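Long-range contact in pollen-specific leucine-rich repeat extensin-like protein 1 (Arabidopsis thaliana, PDB 6TME), which probably works in the pollen cell wall, its leucine-rich repeats binding a protein partner and its extensin-like part linking it to the wall: residues 166-177 and 188-199. Residues are numbered along the deposited sequence; the frame is centred on the assembly and turned at random.
Sequences LKFLDIRYNDFE and DLDAIFLNNNRF. With GOL (glycerol), chain S; SO4 (sulfate ion), chain I; EDO (1,2-ethanediol), chain U.
Asn197 reaches from one leucine-rich repeat into the turn of the one before. CG anti to the carbonyl carbon (chi1 -84°) brings its amide to residues 171-176: ND2 gives one hydrogen to Ile171 O (3.1 Å) and the other to Leu194 O, while OD1 takes Phe176 N (3.0 Å). An amide suits this asparagine-ladder position because it donates and accepts at once; Asn174 ND2 meets Ile171 O from the opposite face of its carbonyl plane. With an alanine in its place, the N-H of Phe176 would probably lose its acceptor and both carbonyls a donor, though Ile171 O would keep Asn174.

Ahead of this turn, strands 168-170 and 191-193 pair in parallel, Phe193 N bonding almost straight to Leu169 O (174°). On the face carrying Leu169 and Ile192, packing is tight and mostly apolar: Ile171 CD1 meets the ring edge of Phe199 at CZ (3.6 Å). On the opposite face Phe168 and Phe193 touch obliquely, and Asn196 CB sits over the Tyr173 ring. Asp170 OD2 takes Arg172 NE (2.8 Å) on its syn lone pair and OD1 takes Arg172 N, an Asx turn that positions the guanidinium; Arg172 and Tyr173 OH bond to the partner protein's backbone. On the solvent side, Glu177 and Arg198 touch near their bases, CB to CB (3.9 Å), beside bonded backbone. Buried amide and backbone bonds together probably hold successive repeats in register; the aromatic, polar face is consistent with recognising that partner.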
loop_
_atom_site.group_PDB
_atom_site.type_symbol
_atom_site.label_atom_id
_atom_site.label_comp_id
_atom_site.label_asym_id
_atom_site.label_seq_id
_atom_site.Cartn_x
_atom_site.Cartn_y
_atom_site.Cartn_z
ATOM N N LEU A 166 1.919 14.935 -5.826
ATOM C CA LEU A 166 1.452 13.813 -5.030
ATOM C C LEU A 166 2.545 12.752 -4.835
ATOM O O LEU A 166 3.173 12.285 -5.792
ATOM C CB LEU A 166 0.228 13.205 -5.694
ATOM C CG LEU A 166 -0.303 11.959 -4.981
ATOM C CD1 LEU A 166 -0.743 12.316 -3.597
ATOM C CD2 LEU A 166 -1.439 11.327 -5.757
ATOM N N LYS A 167 2.761 12.370 -3.587
ATOM C CA LYS A 167 3.803 11.446 -3.192
ATOM C C LYS A 167 3.279 10.221 -2.449
ATOM O O LYS A 167 3.875 9.149 -2.551
ATOM C CB LYS A 167 4.832 12.160 -2.297
ATOM C CG LYS A 167 5.923 11.225 -1.786
ATOM C CD LYS A 167 7.077 11.943 -1.171
ATOM C CE LYS A 167 8.343 11.103 -1.269
ATOM N NZ LYS A 167 9.429 11.678 -0.446
ATOM N N PHE A 168 2.181 10.355 -1.718
ATOM C CA PHE A 168 1.659 9.323 -0.837
ATOM C C PHE A 168 0.167 9.259 -1.086
ATOM O O PHE A 168 -0.541 10.258 -0.887
ATOM C CB PHE A 168 1.960 9.657 0.624
ATOM C CG PHE A 168 1.547 8.595 1.615
ATOM C CD1 PHE A 168 0.216 8.433 1.991
ATOM C CD2 PHE A 168 2.507 7.795 2.217
ATOM C CE1 PHE A 168 -0.129 7.482 2.931
ATOM C CE2 PHE A 168 2.165 6.863 3.142
ATOM C CZ PHE A 168 0.859 6.704 3.505
ATOM N N LEU A 169 -0.301 8.105 -1.546
ATOM C CA LEU A 169 -1.710 7.866 -1.820
ATOM C C LEU A 169 -2.106 6.608 -1.071
ATOM O O LEU A 169 -1.616 5.519 -1.393
ATOM C CB LEU A 169 -1.948 7.712 -3.315
ATOM C CG LEU A 169 -3.392 7.507 -3.785
ATOM C CD1 LEU A 169 -4.319 8.542 -3.205
ATOM C CD2 LEU A 169 -3.470 7.532 -5.313
ATOM N N ASP A 170 -2.978 6.752 -0.067
ATOM C CA ASP A 170 -3.539 5.613 0.660
ATOM C C ASP A 170 -5.064 5.590 0.536
ATOM O O ASP A 170 -5.751 6.406 1.150
ATOM C CB ASP A 170 -3.121 5.644 2.128
ATOM C CG ASP A 170 -3.351 4.301 2.824
ATOM O OD1 ASP A 170 -4.211 3.537 2.337
ATOM O OD2 ASP A 170 -2.691 4.009 3.851
ATOM N N ILE A 171 -5.596 4.636 -0.230
ATOM C CA ILE A 171 -7.034 4.421 -0.343
ATOM C C ILE A 171 -7.446 3.044 0.158
ATOM O O ILE A 171 -8.580 2.618 -0.065
ATOM C CB ILE A 171 -7.522 4.641 -1.786
ATOM C CG1 ILE A 171 -6.895 3.582 -2.717
ATOM C CG2 ILE A 171 -7.177 6.074 -2.264
ATOM C CD1 ILE A 171 -7.449 3.611 -4.134
ATOM N N ARG A 172 -6.548 2.352 0.854
ATOM C CA ARG A 172 -6.793 0.993 1.313
ATOM C C ARG A 172 -7.990 0.951 2.262
ATOM O O ARG A 172 -8.334 1.941 2.927
ATOM C CB ARG A 172 -5.526 0.435 1.996
ATOM C CG ARG A 172 -5.292 0.976 3.414
ATOM C CD ARG A 172 -3.872 0.818 3.987
ATOM N NE ARG A 172 -3.755 1.787 5.078
ATOM C CZ ARG A 172 -3.908 1.519 6.375
ATOM N NH1 ARG A 172 -4.112 0.268 6.819
ATOM N NH2 ARG A 172 -3.854 2.517 7.245
ATOM N N TYR A 173 -8.662 -0.203 2.277
ATOM C CA TYR A 173 -9.747 -0.500 3.218
ATOM C C TYR A 173 -10.970 0.386 2.974
ATOM O O TYR A 173 -11.553 0.956 3.900
ATOM C CB TYR A 173 -9.265 -0.388 4.665
ATOM C CG TYR A 173 -8.721 -1.688 5.158
ATOM C CD1 TYR A 173 -9.568 -2.770 5.428
ATOM C CD2 TYR A 173 -7.356 -1.857 5.328
ATOM C CE1 TYR A 173 -9.046 -3.998 5.877
ATOM C CE2 TYR A 173 -6.836 -3.041 5.780
ATOM C CZ TYR A 173 -7.682 -4.112 6.045
ATOM O OH TYR A 173 -7.120 -5.272 6.483
ATOM N N ASN A 174 -11.348 0.506 1.709
ATOM C CA ASN A 174 -12.573 1.188 1.333
ATOM C C ASN A 174 -13.339 0.199 0.458
ATOM O O ASN A 174 -13.149 -1.016 0.544
ATOM C CB ASN A 174 -12.276 2.514 0.636
ATOM C CG ASN A 174 -11.875 3.598 1.604
ATOM O OD1 ASN A 174 -12.709 4.115 2.346
ATOM N ND2 ASN A 174 -10.599 3.974 1.586
ATOM N N ASP A 175 -14.221 0.713 -0.387
ATOM C CA ASP A 175 -14.973 -0.092 -1.330
ATOM C C ASP A 175 -14.804 0.464 -2.735
ATOM O O ASP A 175 -15.763 0.561 -3.506
ATOM C CB ASP A 175 -16.447 -0.156 -0.935
ATOM C CG ASP A 175 -17.223 -1.209 -1.727
ATOM O OD1 ASP A 175 -16.595 -2.098 -2.326
ATOM O OD2 ASP A 175 -18.467 -1.121 -1.786
ATOM N N PHE A 176 -13.586 0.879 -3.074
ATOM C CA PHE A 176 -13.278 1.190 -4.463
ATOM C C PHE A 176 -13.269 -0.089 -5.303
ATOM O O PHE A 176 -12.962 -1.183 -4.812
ATOM C CB PHE A 176 -11.938 1.918 -4.562
ATOM C CG PHE A 176 -11.940 3.280 -3.909
ATOM C CD1 PHE A 176 -12.709 4.317 -4.436
ATOM C CD2 PHE A 176 -11.179 3.525 -2.774
ATOM C CE1 PHE A 176 -12.716 5.562 -3.843
ATOM C CE2 PHE A 176 -11.189 4.769 -2.165
ATOM C CZ PHE A 176 -11.952 5.788 -2.701
ATOM N N GLU A 177 -13.621 0.043 -6.578
ATOM C CA GLU A 177 -13.821 -1.151 -7.395
ATOM C C GLU A 177 -13.592 -0.816 -8.862
ATOM O O GLU A 177 -13.354 0.337 -9.235
ATOM C CB GLU A 177 -15.221 -1.718 -7.164
ATOM C CG GLU A 177 -16.310 -0.726 -7.491
ATOM C CD GLU A 177 -16.707 -0.764 -8.955
ATOM O OE1 GLU A 177 -16.994 -1.884 -9.455
ATOM O OE2 GLU A 177 -16.701 0.322 -9.597
ATOM N N ASP A 188 4.839 10.241 -9.901
ATOM C CA ASP A 188 6.016 9.883 -9.101
ATOM C C ASP A 188 5.637 9.662 -7.628
ATOM O O ASP A 188 6.110 10.305 -6.708
ATOM C CB ASP A 188 7.139 10.905 -9.291
ATOM C CG ASP A 188 6.839 12.286 -8.701
ATOM O OD1 ASP A 188 7.679 13.186 -8.929
ATOM O OD2 ASP A 188 5.803 12.496 -8.032
ATOM N N LEU A 189 4.748 8.701 -7.426
ATOM C CA LEU A 189 4.366 8.306 -6.081
ATOM C C LEU A 189 5.502 7.537 -5.417
ATOM O O LEU A 189 6.217 6.760 -6.060
ATOM C CB LEU A 189 3.093 7.448 -6.124
ATOM C CG LEU A 189 1.818 8.256 -6.377
ATOM C CD1 LEU A 189 0.707 7.347 -6.819
ATOM C CD2 LEU A 189 1.423 8.950 -5.094
ATOM N N ASP A 190 5.698 7.794 -4.129
ATOM C CA ASP A 190 6.589 6.973 -3.324
ATOM C C ASP A 190 5.855 5.788 -2.715
ATOM O O ASP A 190 6.472 4.757 -2.446
ATOM C CB ASP A 190 7.226 7.829 -2.217
ATOM C CG ASP A 190 7.885 6.991 -1.116
ATOM O OD1 ASP A 190 8.894 6.295 -1.396
ATOM O OD2 ASP A 190 7.395 7.036 0.037
ATOM N N ALA A 191 4.546 5.905 -2.518
ATOM C CA ALA A 191 3.795 4.893 -1.788
ATOM C C ALA A 191 2.383 4.834 -2.347
ATOM O O ALA A 191 1.720 5.870 -2.469
ATOM C CB ALA A 191 3.756 5.199 -0.287
ATOM N N ILE A 192 1.937 3.626 -2.689
ATOM C CA ILE A 192 0.624 3.372 -3.273
ATOM C C ILE A 192 0.008 2.219 -2.480
ATOM O O ILE A 192 0.455 1.069 -2.595
ATOM C CB ILE A 192 0.711 3.029 -4.773
ATOM C CG1 ILE A 192 1.609 4.022 -5.506
ATOM C CG2 ILE A 192 -0.672 2.997 -5.429
ATOM C CD1 ILE A 192 2.028 3.591 -6.901
ATOM N N PHE A 193 -0.998 2.520 -1.662
ATOM C CA PHE A 193 -1.717 1.503 -0.899
ATOM C C PHE A 193 -3.101 1.342 -1.517
ATOM O O PHE A 193 -3.907 2.275 -1.490
ATOM C CB PHE A 193 -1.801 1.882 0.583
ATOM C CG PHE A 193 -0.449 2.027 1.240
ATOM C CD1 PHE A 193 0.263 0.914 1.627
ATOM C CD2 PHE A 193 0.120 3.289 1.443
ATOM C CE1 PHE A 193 1.519 1.034 2.230
ATOM C CE2 PHE A 193 1.376 3.423 2.032
ATOM C CZ PHE A 193 2.075 2.290 2.433
ATOM N N LEU A 194 -3.364 0.171 -2.093
ATOM C CA LEU A 194 -4.656 -0.131 -2.699
ATOM C C LEU A 194 -5.369 -1.276 -2.003
ATOM O O LEU A 194 -6.517 -1.559 -2.342
ATOM C CB LEU A 194 -4.493 -0.484 -4.183
ATOM C CG LEU A 194 -3.575 0.403 -5.013
ATOM C CD1 LEU A 194 -3.195 -0.348 -6.276
ATOM C CD2 LEU A 194 -4.259 1.744 -5.342
ATOM N N ASN A 195 -4.731 -1.918 -1.029
ATOM C CA ASN A 195 -5.188 -3.207 -0.547
ATOM C C ASN A 195 -6.574 -3.094 0.072
ATOM O O ASN A 195 -7.017 -2.013 0.482
ATOM C CB ASN A 195 -4.195 -3.801 0.462
ATOM C CG ASN A 195 -3.950 -2.887 1.677
ATOM O OD1 ASN A 195 -3.183 -1.919 1.618
ATOM N ND2 ASN A 195 -4.614 -3.200 2.779
ATOM N N ASN A 196 -7.274 -4.232 0.103
ATOM C CA ASN A 196 -8.586 -4.351 0.751
ATOM C C ASN A 196 -9.591 -3.377 0.146
ATOM O O ASN A 196 -10.220 -2.558 0.831
ATOM C CB ASN A 196 -8.476 -4.147 2.259
ATOM C CG ASN A 196 -7.802 -5.304 2.943
ATOM O OD1 ASN A 196 -6.568 -5.398 2.969
ATOM N ND2 ASN A 196 -8.606 -6.192 3.514
ATOM N N ASN A 197 -9.717 -3.473 -1.169
ATOM C CA ASN A 197 -10.782 -2.803 -1.892
ATOM C C ASN A 197 -11.486 -3.884 -2.706
ATOM O O ASN A 197 -11.436 -5.080 -2.401
ATOM C CB ASN A 197 -10.197 -1.652 -2.720
ATOM C CG ASN A 197 -10.035 -0.401 -1.899
ATOM O OD1 ASN A 197 -11.016 0.291 -1.614
ATOM N ND2 ASN A 197 -8.807 -0.137 -1.452
ATOM N N ARG A 198 -12.139 -3.476 -3.777
ATOM C CA ARG A 198 -12.736 -4.430 -4.685
ATOM C C ARG A 198 -12.297 -4.158 -6.119
ATOM O O ARG A 198 -13.065 -4.336 -7.059
ATOM C CB ARG A 198 -14.253 -4.415 -4.543
ATOM C CG ARG A 198 -14.720 -4.964 -3.211
ATOM C CD ARG A 198 -14.522 -6.499 -3.171
ATOM N NE ARG A 198 -15.735 -7.213 -3.587
ATOM C CZ ARG A 198 -15.937 -8.524 -3.468
ATOM N NH1 ARG A 198 -15.001 -9.307 -2.952
ATOM N NH2 ARG A 198 -17.086 -9.050 -3.869
ATOM N N PHE A 199 -11.050 -3.734 -6.307
ATOM C CA PHE A 199 -10.506 -3.596 -7.653
ATOM C C PHE A 199 -10.474 -4.938 -8.379
ATOM O O PHE A 199 -10.294 -6.000 -7.772
ATOM C CB PHE A 199 -9.098 -3.009 -7.609
ATOM C CG PHE A 199 -9.053 -1.604 -7.077
ATOM C CD1 PHE A 199 -9.795 -0.597 -7.688
ATOM C CD2 PHE A 199 -8.273 -1.290 -5.963
ATOM C CE1 PHE A 199 -9.767 0.719 -7.188
ATOM C CE2 PHE A 199 -8.241 0.011 -5.460
ATOM C CZ PHE A 199 -8.987 1.021 -6.069
HETATM C C1 GOL S . -13.224 -3.799 2.591
HETATM O O1 GOL S . -12.677 -2.508 2.931
HETATM C C2 GOL S . -12.078 -4.822 2.120
HETATM O O2 GOL S . -11.656 -5.709 3.115
HETATM C C3 GOL S . -12.648 -5.594 0.895
HETATM O O3 GOL S . -11.552 -6.205 0.272
HETATM S S SO4 I . 10.295 15.169 -1.649
HETATM O O1 SO4 I . 10.323 14.015 -0.752
HETATM O O2 SO4 I . 9.713 16.326 -0.965
HETATM O O3 SO4 I . 11.662 15.488 -2.068
HETATM O O4 SO4 I . 9.496 14.841 -2.822
HETATM C C1 EDO U . -15.358 -12.934 -1.881
HETATM O O1 EDO U . -14.154 -13.282 -2.588
HETATM C C2 EDO U . -16.600 -13.351 -2.671
HETATM O O2 EDO U . -16.864 -12.378 -3.692
HETATM O O HOH W 1 3.285 12.950 -8.430
#